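PDB 6KPB: scarecrow-like protein 3 from Arabidopsis thaliana, which probably acts as a transcription factor in plant development and binds zinc finger proteins of the IDD group, among them JACKDAW/IDD10. Local coordinates for residues K147-L152 with Y475-W480; M346-Q351 with Q424-A429; H416-K421 with D471-S476; L442-L447 with Y456-E461. All blocks are in the same frame, centred on the assembly; numbering follows the deposited sequence.

Contact 1 of 4, residues K147-L152 with Y475-W480; sequences KVSYLL and YSVSAW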
# COMPACT_ATOMS: atom_id res chain seq x y z
N LYS A 147 6.46 -2.62 -28.77
CA LYS A 147 6.55 -1.97 -30.07
C LYS A 147 6.80 -2.99 -31.18
O LYS A 147 6.20 -2.90 -32.26
CB LYS A 147 7.66 -0.92 -30.06
CG LYS A 147 7.38 0.30 -29.19
CD LYS A 147 8.65 1.13 -29.02
CE LYS A 147 8.45 2.29 -28.05
NZ LYS A 147 7.95 3.52 -28.73
N VAL A 148 7.68 -3.96 -30.93
CA VAL A 148 7.93 -5.01 -31.91
C VAL A 148 6.68 -5.88 -32.08
O VAL A 148 6.27 -6.18 -33.21
CB VAL A 148 9.15 -5.86 -31.50
CG1 VAL A 148 9.25 -7.10 -32.38
CG2 VAL A 148 10.42 -5.03 -31.60
N SER A 149 6.07 -6.28 -30.97
CA SER A 149 4.85 -7.07 -31.02
C SER A 149 3.76 -6.33 -31.80
O SER A 149 3.15 -6.89 -32.72
CB SER A 149 4.38 -7.40 -29.61
OG SER A 149 3.14 -8.10 -29.62
N TYR A 150 3.51 -5.07 -31.45
CA TYR A 150 2.48 -4.30 -32.13
C TYR A 150 2.76 -4.18 -33.62
O TYR A 150 1.85 -4.35 -34.45
CB TYR A 150 2.36 -2.91 -31.50
CG TYR A 150 1.85 -2.91 -30.08
CD1 TYR A 150 1.18 -4.01 -29.56
CD2 TYR A 150 2.05 -1.81 -29.25
CE1 TYR A 150 0.72 -4.01 -28.26
CE2 TYR A 150 1.59 -1.80 -27.95
CZ TYR A 150 0.92 -2.90 -27.46
OH TYR A 150 0.47 -2.89 -26.16
N LEU A 151 4.01 -3.91 -33.99
CA LEU A 151 4.36 -3.78 -35.40
C LEU A 151 4.10 -5.09 -36.15
O LEU A 151 3.49 -5.09 -37.22
CB LEU A 151 5.82 -3.36 -35.54
CG LEU A 151 6.35 -2.84 -36.88
CD1 LEU A 151 7.64 -2.05 -36.64
CD2 LEU A 151 6.61 -3.96 -37.89
N LEU A 152 4.56 -6.21 -35.59
CA LEU A 152 4.41 -7.49 -36.27
C LEU A 152 2.96 -7.92 -36.37
O LEU A 152 2.52 -8.41 -37.42
CB LEU A 152 5.24 -8.56 -35.55
CG LEU A 152 6.76 -8.44 -35.69
CD1 LEU A 152 7.48 -9.43 -34.78
CD2 LEU A 152 7.17 -8.64 -37.15
N TYR A 475 10.48 -13.07 -25.37
CA TYR A 475 9.10 -13.13 -25.81
C TYR A 475 9.04 -13.66 -27.23
O TYR A 475 10.00 -13.55 -28.00
CB TYR A 475 8.42 -11.76 -25.75
CG TYR A 475 8.40 -11.12 -24.38
CD1 TYR A 475 9.47 -10.36 -23.93
CD2 TYR A 475 7.30 -11.26 -23.54
CE1 TYR A 475 9.46 -9.77 -22.68
CE2 TYR A 475 7.28 -10.68 -22.29
CZ TYR A 475 8.36 -9.93 -21.87
OH TYR A 475 8.33 -9.35 -20.62
N SER A 476 7.88 -14.23 -27.58
CA SER A 476 7.62 -14.74 -28.91
C SER A 476 6.39 -14.07 -29.49
O SER A 476 5.50 -13.63 -28.76
CB SER A 476 7.43 -16.27 -28.90
OG SER A 476 6.32 -16.64 -28.11
N VAL A 477 6.36 -13.97 -30.82
CA VAL A 477 5.21 -13.44 -31.56
C VAL A 477 4.89 -14.40 -32.69
O VAL A 477 5.78 -14.78 -33.46
CB VAL A 477 5.49 -12.03 -32.12
CG1 VAL A 477 4.25 -11.48 -32.82
CG2 VAL A 477 5.93 -11.08 -31.01
N SER A 478 3.62 -14.81 -32.78
CA SER A 478 3.22 -15.80 -33.77
C SER A 478 1.81 -15.49 -34.26
O SER A 478 0.97 -14.99 -33.52
CB SER A 478 3.28 -17.22 -33.19
OG SER A 478 2.42 -17.35 -32.06
N ALA A 479 1.57 -15.81 -35.53
CA ALA A 479 0.29 -15.57 -36.19
C ALA A 479 -0.32 -16.90 -36.62
O ALA A 479 0.39 -17.81 -37.04
CB ALA A 479 0.45 -14.65 -37.39
N TRP A 480 -1.65 -17.00 -36.51
CA TRP A 480 -2.34 -18.26 -36.74
C TRP A 480 -3.66 -18.01 -37.46
O TRP A 480 -4.31 -16.99 -37.26
CB TRP A 480 -2.60 -19.00 -35.42
CG TRP A 480 -1.37 -19.11 -34.57
CD1 TRP A 480 -0.90 -18.19 -33.68
CD2 TRP A 480 -0.45 -20.20 -34.55
NE1 TRP A 480 0.26 -18.65 -33.10
CE2 TRP A 480 0.56 -19.88 -33.61
CE3 TRP A 480 -0.37 -21.43 -35.22
CZ2 TRP A 480 1.62 -20.73 -33.34
CZ3 TRP A 480 0.69 -22.27 -34.95
CH2 TRP A 480 1.67 -21.92 -34.02
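V477 drives both of its methyl groups from the strand into the flank of the helix carrying S149 and L152, and each branch finds a different residue. CG1 stands anti to the backbone N (chi1 -177°), and CG2 consequently falls beside that N. The fork therefore straddles one turn of helix: V477 CG1 meets L152 CB at 4.1 Å, whereas V477 CG2 rests against the main chain and comes 4.2 Å from S149 CA. L152 offers the root of its side chain rather than its tip; its own CG lies beside the backbone N, and the side chain also touches A440 and A465. S149 is small enough to let the valine approach the helix backbone. Its polar end is occupied separately, S149 OG being hydrogen-bonded to T349 OG1 of the adjacent strand, which ties the helix to the sheet with a bond between two buried hydroxyls.

The strand alternates its faces. V477 turns to helix 145-160, while S478 and W480 lie together on the opposite face. There W480 NE1 donates to S478 OG at 2.7 Å. The bond is bent to 144° at the hydrogen, and it should help fix the rotation of the ring.

One beta-branched residue seated on a helix in this way exemplifies helix-on-sheet packing in an alpha/beta fold, consistent with the Rossmann-like clan to which GRAS domains belong. Here it joins the regions assigned as VHIID and SAW across the face of strand 472-482 turned to helix 145-160.

Contact 2 of 4, residues M346-Q351 with Q424-A429; sequences MVVTEQ and QRIDLA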
# COMPACT_ATOMS: atom_id res chain seq x y z
N MET A 346 -5.18 -14.97 -35.84
CA MET A 346 -4.95 -14.78 -34.41
C MET A 346 -3.47 -14.54 -34.20
O MET A 346 -2.63 -15.32 -34.65
CB MET A 346 -5.41 -15.99 -33.60
CG MET A 346 -5.12 -15.86 -32.11
SD MET A 346 -5.76 -17.22 -31.12
CE MET A 346 -4.74 -18.58 -31.69
N VAL A 347 -3.14 -13.45 -33.50
CA VAL A 347 -1.76 -13.09 -33.22
C VAL A 347 -1.52 -13.25 -31.73
O VAL A 347 -2.30 -12.76 -30.91
CB VAL A 347 -1.44 -11.66 -33.70
CG1 VAL A 347 -1.49 -11.60 -35.22
CG2 VAL A 347 -2.42 -10.66 -33.12
N VAL A 348 -0.45 -13.97 -31.38
CA VAL A 348 -0.16 -14.34 -30.01
C VAL A 348 1.22 -13.81 -29.64
O VAL A 348 2.20 -14.11 -30.32
CB VAL A 348 -0.23 -15.86 -29.80
CG1 VAL A 348 0.10 -16.21 -28.36
CG2 VAL A 348 -1.60 -16.40 -30.19
N THR A 349 1.28 -13.03 -28.57
CA THR A 349 2.54 -12.59 -27.98
C THR A 349 2.63 -13.18 -26.58
O THR A 349 1.74 -12.94 -25.75
CB THR A 349 2.64 -11.07 -27.93
OG1 THR A 349 2.60 -10.54 -29.27
CG2 THR A 349 3.94 -10.64 -27.27
N GLU A 350 3.68 -13.96 -26.32
CA GLU A 350 3.82 -14.67 -25.07
C GLU A 350 5.27 -14.62 -24.61
O GLU A 350 6.19 -14.46 -25.41
CB GLU A 350 3.37 -16.14 -25.20
CG GLU A 350 1.91 -16.37 -24.89
CD GLU A 350 1.57 -16.07 -23.45
OE1 GLU A 350 0.44 -15.60 -23.18
OE2 GLU A 350 2.43 -16.30 -22.57
N GLN A 351 5.46 -14.78 -23.30
CA GLN A 351 6.79 -15.00 -22.76
C GLN A 351 7.36 -16.30 -23.33
O GLN A 351 6.63 -17.27 -23.56
CB GLN A 351 6.76 -15.08 -21.23
CG GLN A 351 6.67 -13.74 -20.52
CD GLN A 351 5.24 -13.29 -20.30
OE1 GLN A 351 4.30 -13.84 -20.89
NE2 GLN A 351 5.05 -12.29 -19.45
N GLN A 424 2.44 -26.36 -30.58
CA GLN A 424 1.70 -27.62 -30.51
C GLN A 424 0.30 -27.39 -29.94
O GLN A 424 -0.69 -27.89 -30.48
CB GLN A 424 2.45 -28.64 -29.65
CG GLN A 424 3.83 -29.02 -30.16
CD GLN A 424 4.43 -30.16 -29.37
OE1 GLN A 424 3.71 -30.98 -28.80
NE2 GLN A 424 5.76 -30.22 -29.32
N ARG A 425 0.22 -26.64 -28.84
CA ARG A 425 -1.06 -26.40 -28.18
C ARG A 425 -2.03 -25.68 -29.11
O ARG A 425 -3.20 -26.06 -29.23
CB ARG A 425 -0.84 -25.60 -26.90
CG ARG A 425 -1.96 -25.69 -25.89
CD ARG A 425 -1.64 -24.87 -24.65
NE ARG A 425 -0.41 -25.30 -23.99
CZ ARG A 425 -0.34 -26.32 -23.14
NH1 ARG A 425 0.82 -26.64 -22.58
NH2 ARG A 425 -1.43 -27.02 -22.84
N ILE A 426 -1.55 -24.63 -29.79
CA ILE A 426 -2.42 -23.86 -30.68
C ILE A 426 -2.73 -24.65 -31.95
O ILE A 426 -3.87 -24.62 -32.45
CB ILE A 426 -1.77 -22.50 -30.99
CG1 ILE A 426 -1.75 -21.62 -29.74
CG2 ILE A 426 -2.50 -21.79 -32.12
CD1 ILE A 426 -0.99 -20.33 -29.91
N ASP A 427 -1.75 -25.37 -32.48
CA ASP A 427 -1.98 -26.14 -33.70
C ASP A 427 -2.95 -27.29 -33.44
O ASP A 427 -3.76 -27.63 -34.32
CB ASP A 427 -0.65 -26.66 -34.26
CG ASP A 427 -0.83 -27.54 -35.48
OD1 ASP A 427 -1.12 -28.74 -35.31
OD2 ASP A 427 -0.68 -27.03 -36.60
N LEU A 428 -2.88 -27.91 -32.26
CA LEU A 428 -3.83 -28.95 -31.92
C LEU A 428 -5.25 -28.42 -31.75
O LEU A 428 -6.21 -29.18 -31.90
CB LEU A 428 -3.40 -29.67 -30.64
CG LEU A 428 -2.38 -30.79 -30.79
CD1 LEU A 428 -2.19 -31.52 -29.47
CD2 LEU A 428 -2.80 -31.76 -31.88
N ALA A 429 -5.40 -27.13 -31.45
CA ALA A 429 -6.71 -26.53 -31.30
C ALA A 429 -7.37 -26.21 -32.64
O ALA A 429 -8.48 -25.68 -32.66
CB ALA A 429 -6.62 -25.25 -30.46
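M346 runs extended through its first two torsions (chi1 177°) and then bends at SD, where chi3 of 67° swings the terminal methyl round onto I426. I426 answers with a fork of its own. Its CG1 lies anti to the carbonyl carbon (chi1 -69°) and the chain continues extended beyond it, which sends CD1 out toward V348; CG2 is left anti to the backbone N, facing the methionine. One isoleucine thus serves two strand residues, a branch for each.

The two meetings differ in shape. M346 CE and I426 CG2 come within 3.9 Å as the side chains cross obliquely, the methionine's terminal methyl meeting the beta-branch methyl. V348 CG2 and I426 CD1, 4.0 Å apart, approach tip to tip instead. M346 and V348 are two apart on the strand and so share a face, and I426 faces the adjoining ends of both although its CA stays 9.8 Å from V348 CA; side-chain length spans the gap between helix and sheet. L335 of helix 330-340 and the indole of W480 add further apolar surface round I426.

All three touching residues are buried, and their contact is made by carbon atoms alone. Polar groups of the helix turn elsewhere: R425 pairs with E417 and D427 with R483, both by salt bridges. Cohesion here must come from exclusion of water and from dispersion, with direction supplied by the shape of the branches rather than by any hydrogen bond.

Contact 3 of 4, residues H416-K421 with D471-S476; sequences HEKLEK and DRPLYS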
# COMPACT_ATOMS: atom_id res chain seq x y z
N HIS A 416 4.45 -19.19 -17.61
CA HIS A 416 5.09 -18.97 -18.89
C HIS A 416 5.65 -20.28 -19.44
O HIS A 416 6.22 -21.09 -18.70
CB HIS A 416 6.22 -17.94 -18.75
CG HIS A 416 5.80 -16.69 -18.05
ND1 HIS A 416 6.66 -15.95 -17.27
CD2 HIS A 416 4.61 -16.04 -18.02
CE1 HIS A 416 6.02 -14.90 -16.78
NE2 HIS A 416 4.77 -14.93 -17.22
N GLU A 417 5.48 -20.49 -20.74
CA GLU A 417 6.03 -21.66 -21.42
C GLU A 417 6.67 -21.22 -22.72
O GLU A 417 6.42 -20.12 -23.22
CB GLU A 417 4.95 -22.73 -21.67
CG GLU A 417 4.38 -23.34 -20.40
CD GLU A 417 3.56 -24.59 -20.66
OE1 GLU A 417 3.00 -24.71 -21.77
OE2 GLU A 417 3.48 -25.45 -19.76
N LYS A 418 7.52 -22.09 -23.27
CA LYS A 418 8.27 -21.73 -24.46
C LYS A 418 7.39 -21.81 -25.71
O LYS A 418 6.28 -22.35 -25.70
CB LYS A 418 9.50 -22.62 -24.62
CG LYS A 418 10.58 -22.38 -23.57
CD LYS A 418 11.96 -22.71 -24.11
CE LYS A 418 12.47 -21.62 -25.05
NZ LYS A 418 12.67 -20.32 -24.35
N LEU A 419 7.92 -21.25 -26.81
CA LEU A 419 7.16 -21.14 -28.04
C LEU A 419 6.80 -22.51 -28.61
O LEU A 419 5.71 -22.69 -29.16
CB LEU A 419 7.96 -20.33 -29.07
CG LEU A 419 7.47 -20.31 -30.52
CD1 LEU A 419 6.11 -19.64 -30.63
CD2 LEU A 419 8.49 -19.62 -31.41
N GLU A 420 7.70 -23.48 -28.49
CA GLU A 420 7.45 -24.81 -29.05
C GLU A 420 6.23 -25.45 -28.42
O GLU A 420 5.45 -26.13 -29.10
CB GLU A 420 8.69 -25.69 -28.87
CG GLU A 420 8.46 -27.16 -29.18
CD GLU A 420 9.75 -27.94 -29.24
OE1 GLU A 420 10.77 -27.37 -29.67
OE2 GLU A 420 9.75 -29.13 -28.85
N LYS A 421 6.03 -25.25 -27.11
CA LYS A 421 4.84 -25.78 -26.45
C LYS A 421 3.58 -25.07 -26.93
O LYS A 421 2.55 -25.71 -27.14
CB LYS A 421 4.98 -25.67 -24.94
CG LYS A 421 5.75 -26.81 -24.30
CD LYS A 421 5.25 -27.07 -22.89
CE LYS A 421 5.74 -28.41 -22.37
NZ LYS A 421 5.03 -28.82 -21.12
N ASP A 471 21.68 -13.26 -25.81
CA ASP A 471 21.33 -14.59 -26.30
C ASP A 471 20.12 -15.18 -25.60
O ASP A 471 19.72 -16.30 -25.93
CB ASP A 471 22.52 -15.54 -26.15
CG ASP A 471 23.61 -15.28 -27.17
OD1 ASP A 471 23.44 -14.37 -28.01
OD2 ASP A 471 24.64 -15.98 -27.13
N ARG A 472 19.53 -14.46 -24.64
CA ARG A 472 18.45 -15.02 -23.83
C ARG A 472 17.10 -14.72 -24.47
O ARG A 472 16.77 -13.54 -24.67
CB ARG A 472 18.50 -14.43 -22.43
CG ARG A 472 17.48 -15.03 -21.47
CD ARG A 472 17.86 -16.45 -21.08
NE ARG A 472 16.83 -17.09 -20.27
CZ ARG A 472 16.98 -18.26 -19.65
NH1 ARG A 472 18.13 -18.92 -19.76
NH2 ARG A 472 15.99 -18.76 -18.93
N PRO A 473 16.30 -15.73 -24.80
CA PRO A 473 14.96 -15.47 -25.31
C PRO A 473 14.07 -14.86 -24.23
O PRO A 473 14.16 -15.22 -23.05
CB PRO A 473 14.45 -16.85 -25.73
CG PRO A 473 15.68 -17.69 -25.86
CD PRO A 473 16.64 -17.16 -24.84
N LEU A 474 13.20 -13.94 -24.65
CA LEU A 474 12.30 -13.25 -23.74
C LEU A 474 10.84 -13.39 -24.13
O LEU A 474 10.02 -13.79 -23.29
CB LEU A 474 12.68 -11.76 -23.66
CG LEU A 474 14.06 -11.43 -23.10
CD1 LEU A 474 14.29 -9.93 -23.10
CD2 LEU A 474 14.22 -12.00 -21.69
N TYR A 475 10.48 -13.07 -25.37
CA TYR A 475 9.10 -13.13 -25.81
C TYR A 475 9.04 -13.66 -27.23
O TYR A 475 10.00 -13.55 -28.00
CB TYR A 475 8.42 -11.76 -25.75
CG TYR A 475 8.40 -11.12 -24.38
CD1 TYR A 475 9.47 -10.36 -23.93
CD2 TYR A 475 7.30 -11.26 -23.54
CE1 TYR A 475 9.46 -9.77 -22.68
CE2 TYR A 475 7.28 -10.68 -22.29
CZ TYR A 475 8.36 -9.93 -21.87
OH TYR A 475 8.33 -9.35 -20.62
N SER A 476 7.88 -14.23 -27.58
CA SER A 476 7.62 -14.74 -28.91
C SER A 476 6.39 -14.07 -29.49
O SER A 476 5.50 -13.63 -28.76
CB SER A 476 7.43 -16.27 -28.90
OG SER A 476 6.32 -16.64 -28.11
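P473 presents its pyrrolidine ring to K418, whose side chain slants past it with K418 NZ 4.1 Å from P473 CB. The planar rings nearby belong to the surroundings; the imidazole of H416 meets H261 edge-to-face and inclines at about 50° to that of H355.

The lysine comes to the proline by curling. Its chain bends at chi3 (76°) and again at chi4 (64°), bringing the ammonium back toward the strand, where D352 OD1 takes it in a salt bridge. That same oxygen accepts a hydrogen bond from the backbone N of L419, so one carboxylate atom grips both the lysine and the first turn of the helix that begins just after K418.

L419 forms the other half of the contact. Its CD1 lies 3.9 Å from S476 OG, and its CB is 4.1 Å from S476 CB, so CB and CD1 of the leucine both rest on the short serine side chain. The serine hydroxyl, held between backbone N and carbonyl carbon, also makes a weak hydrogen bond to E350 O.

Between P473 and S476 the strand carries a classic beta bulge, in which L474 and Y475 both face I467 of strand 464-469. Through L419 and S476 the start of helix 419-428 settles over strand 472-482, with L419 extending onto C464 and V466 of the next strand and R472 paired with E366 of helix 360-381.

Contact 4 of 4, residues L442-L447 with Y456-E461; sequences LQARRL and YRIKEE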
# COMPACT_ATOMS: atom_id res chain seq x y z
N LEU A 442 11.98 -7.42 -40.95
CA LEU A 442 13.03 -6.44 -41.20
C LEU A 442 12.71 -5.10 -40.54
O LEU A 442 13.60 -4.45 -39.98
CB LEU A 442 13.23 -6.26 -42.71
CG LEU A 442 14.40 -5.37 -43.14
CD1 LEU A 442 15.72 -6.00 -42.73
CD2 LEU A 442 14.35 -5.11 -44.63
N GLN A 443 11.45 -4.68 -40.59
CA GLN A 443 11.06 -3.44 -39.93
C GLN A 443 11.22 -3.54 -38.42
O GLN A 443 11.62 -2.57 -37.77
CB GLN A 443 9.61 -3.08 -40.29
CG GLN A 443 9.48 -2.27 -41.57
CD GLN A 443 8.05 -2.18 -42.06
OE1 GLN A 443 7.12 -2.62 -41.39
NE2 GLN A 443 7.87 -1.60 -43.24
N ALA A 444 10.92 -4.71 -37.86
CA ALA A 444 11.08 -4.90 -36.42
C ALA A 444 12.55 -4.85 -36.02
O ALA A 444 12.89 -4.31 -34.96
CB ALA A 444 10.44 -6.22 -35.99
N ARG A 445 13.44 -5.40 -36.85
CA ARG A 445 14.87 -5.31 -36.56
C ARG A 445 15.36 -3.87 -36.63
O ARG A 445 16.16 -3.44 -35.79
CB ARG A 445 15.66 -6.19 -37.53
CG ARG A 445 15.42 -7.68 -37.40
CD ARG A 445 16.47 -8.46 -38.17
NE ARG A 445 15.92 -9.61 -38.87
CZ ARG A 445 15.97 -10.86 -38.42
NH1 ARG A 445 16.55 -11.12 -37.26
NH2 ARG A 445 15.44 -11.84 -39.13
N ARG A 446 14.90 -3.11 -37.63
CA ARG A 446 15.25 -1.69 -37.72
C ARG A 446 14.76 -0.92 -36.50
O ARG A 446 15.43 0.02 -36.05
CB ARG A 446 14.68 -1.09 -39.00
CG ARG A 446 15.45 -1.44 -40.25
CD ARG A 446 14.64 -1.15 -41.50
NE ARG A 446 15.43 -1.29 -42.72
CZ ARG A 446 14.92 -1.44 -43.93
NH1 ARG A 446 13.60 -1.46 -44.10
NH2 ARG A 446 15.72 -1.56 -44.98
N LEU A 447 13.60 -1.30 -35.97
CA LEU A 447 13.12 -0.70 -34.73
C LEU A 447 14.13 -0.91 -33.60
O LEU A 447 14.35 -0.01 -32.78
CB LEU A 447 11.77 -1.30 -34.35
CG LEU A 447 10.77 -0.43 -33.59
CD1 LEU A 447 10.21 0.65 -34.50
CD2 LEU A 447 9.64 -1.30 -33.05
N TYR A 456 19.34 -6.04 -28.04
CA TYR A 456 18.22 -6.89 -28.41
C TYR A 456 18.45 -7.51 -29.77
O TYR A 456 19.15 -6.96 -30.63
CB TYR A 456 16.92 -6.09 -28.42
CG TYR A 456 16.42 -5.71 -27.05
CD1 TYR A 456 15.63 -6.58 -26.31
CD2 TYR A 456 16.72 -4.48 -26.49
CE1 TYR A 456 15.17 -6.24 -25.06
CE2 TYR A 456 16.26 -4.13 -25.24
CZ TYR A 456 15.49 -5.01 -24.53
OH TYR A 456 15.03 -4.67 -23.28
N ARG A 457 17.84 -8.68 -29.97
CA ARG A 457 17.91 -9.40 -31.23
C ARG A 457 16.56 -10.05 -31.50
O ARG A 457 15.83 -10.39 -30.56
CB ARG A 457 19.02 -10.46 -31.22
CG ARG A 457 20.43 -9.90 -31.27
CD ARG A 457 21.42 -10.84 -30.60
NE ARG A 457 21.05 -12.24 -30.79
CZ ARG A 457 21.35 -12.95 -31.87
NH1 ARG A 457 22.03 -12.40 -32.87
NH2 ARG A 457 20.98 -14.22 -31.95
N ILE A 458 16.24 -10.22 -32.77
CA ILE A 458 15.03 -10.92 -33.20
C ILE A 458 15.45 -12.13 -34.01
O ILE A 458 16.13 -12.00 -35.04
CB ILE A 458 14.10 -10.01 -34.01
CG1 ILE A 458 13.51 -8.92 -33.12
CG2 ILE A 458 12.98 -10.82 -34.64
CD1 ILE A 458 12.67 -7.92 -33.86
N LYS A 459 15.05 -13.31 -33.55
CA LYS A 459 15.36 -14.57 -34.21
C LYS A 459 14.10 -15.16 -34.82
O LYS A 459 13.03 -15.14 -34.19
CB LYS A 459 15.99 -15.56 -33.24
N GLU A 460 14.22 -15.68 -36.03
CA GLU A 460 13.11 -16.34 -36.71
C GLU A 460 13.10 -17.81 -36.34
O GLU A 460 14.14 -18.47 -36.34
CB GLU A 460 13.23 -16.16 -38.22
CG GLU A 460 12.01 -16.62 -39.01
CD GLU A 460 12.07 -18.08 -39.40
OE1 GLU A 460 11.02 -18.64 -39.77
OE2 GLU A 460 13.17 -18.68 -39.32
N GLU A 461 11.91 -18.33 -36.03
CA GLU A 461 11.78 -19.73 -35.64
C GLU A 461 10.44 -20.24 -36.17
O GLU A 461 9.39 -19.97 -35.57
CB GLU A 461 11.88 -19.90 -34.12
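A444 and I458 make the apolar part of this contact. The alanine methyl receives the far end of the isoleucine, A444 CB lying 3.5 Å from I458 CD1. I458 gets there by a stretched chain: CG1 is anti to the carbonyl carbon (chi1 -68°) and CD1 continues straight on (chi2 175°), pointing the tip at the helix. It presses on the backbone as well, with I458 CD1 3.8 Å from A444 C, for the short alanine side chain lets the tip come close to the helix backbone. V148 of helix 145-160, together with M441 and L448, packs round the same isoleucine.

The polar part belongs to R445, whose side chain starts along the helix and bends at chi3 (-140°), so that its end turns to the strand. The guanidinium brings an edge to the carbonyl of I458, the oxygen lying near its plane. The modelled separation of R445 NH1 and I458 O is 2.4 Å, so short that its detail is doubtful.

Just beyond the strand segment, G463 N donates a hydrogen bond to E460 OE1 in the link to strand 464-469, the antiparallel partner in this hairpin.

Helix and strand are thus held here chiefly by carbon-to-carbon packing of A444 and I458 on the buried side. On the exposed side the guanidinium edge of R445 lies next to a backbone carbonyl, and the nature of that polar contact stays doubtful.

In the fold
One sheet collects all four contacts, and strands 345-351 and 472-482 are neighbours in it. Contacts 1 and 2, with centres 12 Å apart, address its opposite faces: helix 145-160 lies on one and helix 419-428 on the other. W480 O and M346 N, 2.6 Å apart, probably bond between their strands. The centre of contact 3 lies about 12 Å from the centres of both; it shares Y475 and S476 with contact 1 and helix 419-428 with contact 2. Contact 4 extends the layer of contact 1, since V148 CG1 comes 3.8 Å from I458 CD1. Contacts 2 and 4, 20 Å apart between centres, do not touch. The other subunit touches none of these segments.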